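Local coordinates for putative molybdenum carrier protein (Syntrophus aciditrophicus SB, PDB 3IMK) that is of unknown function but, as a putative molybdenum carrier of the circularly permuted YpsA branch of the SLOG superfamily, may bind a molybdenum species, at residues A[61-64]-A[65-68]. Sequence-based numbering, arbitrary orientation.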
loop_
_atom_site.group_PDB
_atom_site.type_symbol
_atom_site.label_atom_id
_atom_site.label_comp_id
_atom_site.label_asym_id
_atom_site.label_seq_id
_atom_site.Cartn_x
_atom_site.Cartn_y
_atom_site.Cartn_z
ATOM N N SER A 61 -9.033 -7.380 16.744
ATOM C CA SER A 61 -7.787 -7.887 16.206
ATOM C C SER A 61 -7.868 -8.454 14.765
ATOM O O SER A 61 -6.884 -9.031 14.287
ATOM C CB SER A 61 -7.195 -8.914 17.159
ATOM O OG SER A 61 -8.110 -9.960 17.358
ATOM N N ASP A 62 -9.019 -8.288 14.094
ATOM C CA ASP A 62 -9.241 -8.924 12.789
ATOM C C ASP A 62 -8.460 -8.280 11.627
ATOM O O ASP A 62 -8.564 -7.077 11.357
ATOM C CB ASP A 62 -10.727 -8.912 12.441
ATOM C CG ASP A 62 -11.048 -9.784 11.263
ATOM O OD1 ASP A 62 -10.912 -11.028 11.376
ATOM O OD2 ASP A 62 -11.446 -9.222 10.233
ATOM N N TYR A 63 -7.714 -9.111 10.922
ATOM C CA TYR A 63 -7.026 -8.624 9.740
ATOM C C TYR A 63 -7.951 -8.068 8.646
ATOM O O TYR A 63 -7.698 -6.983 8.116
ATOM C CB TYR A 63 -6.142 -9.728 9.127
ATOM C CG TYR A 63 -4.776 -9.949 9.739
ATOM C CD1 TYR A 63 -4.026 -8.899 10.290
ATOM C CD2 TYR A 63 -4.158 -11.194 9.603
ATOM C CE1 TYR A 63 -2.714 -9.120 10.779
ATOM C CE2 TYR A 63 -2.880 -11.426 10.127
ATOM C CZ TYR A 63 -2.148 -10.362 10.679
ATOM O OH TYR A 63 -0.865 -10.558 11.142
ATOM N N SER A 64 -8.969 -8.814 8.269
ATOM C CA SER A 64 -9.845 -8.399 7.180
ATOM C C SER A 64 -10.463 -7.009 7.431
ATOM O O SER A 64 -10.559 -6.189 6.483
ATOM C CB SER A 64 -10.905 -9.445 6.912
ATOM O OG SER A 64 -10.277 -10.614 6.374
ATOM N N LYS A 65 -10.866 -6.734 8.662
ATOM C CA LYS A 65 -11.529 -5.475 8.995
ATOM C C LYS A 65 -10.566 -4.303 8.839
ATOM O O LYS A 65 -10.968 -3.199 8.411
ATOM C CB LYS A 65 -12.191 -5.542 10.364
ATOM C CG LYS A 65 -13.368 -6.456 10.349
ATOM C CD LYS A 65 -13.933 -6.714 11.718
ATOM C CE LYS A 65 -15.093 -7.735 11.633
ATOM N NZ LYS A 65 -15.610 -8.126 12.998
ATOM N N ARG A 66 -9.288 -4.475 9.229
ATOM C CA ARG A 66 -8.336 -3.346 9.038
ATOM C C ARG A 66 -8.015 -3.153 7.549
ATOM O O ARG A 66 -7.850 -2.024 7.102
ATOM C CB ARG A 66 -7.073 -3.449 9.938
ATOM C CG ARG A 66 -6.035 -4.486 9.579
ATOM C CD ARG A 66 -4.978 -3.992 8.530
ATOM N NE ARG A 66 -3.736 -4.775 8.633
ATOM C CZ ARG A 66 -3.573 -6.026 8.212
ATOM N NH1 ARG A 66 -4.518 -6.671 7.557
ATOM N NH2 ARG A 66 -2.395 -6.626 8.387
ATOM N N THR A 67 -7.907 -4.226 6.780
ATOM C CA THR A 67 -7.691 -4.105 5.317
ATOM C C THR A 67 -8.834 -3.363 4.675
ATOM O O THR A 67 -8.596 -2.445 3.902
ATOM C CB THR A 67 -7.524 -5.540 4.764
ATOM O OG1 THR A 67 -6.347 -6.088 5.370
ATOM C CG2 THR A 67 -7.452 -5.584 3.265
ATOM N N GLU A 68 -10.054 -3.700 5.066
ATOM C CA GLU A 68 -11.224 -3.009 4.535
ATOM C C GLU A 68 -11.181 -1.508 4.855
ATOM O O GLU A 68 -11.498 -0.679 4.004
ATOM C CB GLU A 68 -12.512 -3.629 5.111
ATOM C CG GLU A 68 -13.832 -3.034 4.578
ATOM C CD GLU A 68 -15.050 -3.643 5.254
ATOM O OE1 GLU A 68 -15.010 -3.967 6.460
ATOM O OE2 GLU A 68 -16.063 -3.850 4.550
#
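Asp-62 is the N-cap of helix 63-72: its OD2 accepts from the backbone N of Lys-65 at 3.0 Å. The carboxylate is met on its anti side, with the donor 24° out of its plane. CG of Asp-62 stands anti to its own N (chi1 -168°), which swings the acid over the first turn, and the extended Lys-65 chain crosses it at roughly a right angle, Lys-65 CG 3.4 Å from Asp-62 OD2. Lys-65 NZ ends too far from this acid for a salt bridge.

On another side of the turn, the Arg-66 chain bends at chi2 and runs alongside Tyr-63, bringing one face of its guanidinium to Tyr-63 CD1. The guanidinium and ring planes are almost parallel, with Arg-66 NH2 3.4 Å from Tyr-63 CD1, and both side chains point the same way. Arg-66 NH1 also gives a weak, bent bond to Tyr-63 O, the carbonyl that takes the regular helical bond from Thr-67 N. Further out, Arg-66 NE donates to Gly-14 O, tying the helix to the loop after strand 10-12, while Tyr-63 OH bonds weakly to Gln-16 NE2; Pro-39 touches both side chains. A leucine in place of Arg-66 would probably leave Gly-14 O without this donor and the Tyr-63 ring without its flat, charged neighbour.

Beyond these, Ser-64 and Thr-67 rest on helix 87-98, and Glu-68 OE2 is hydrogen-bonded to Tyr-99 OH. The next helical bond runs from Glu-68 N to Ser-64 O at 2.9 Å, its donor tilted 21° from the carbonyl plane.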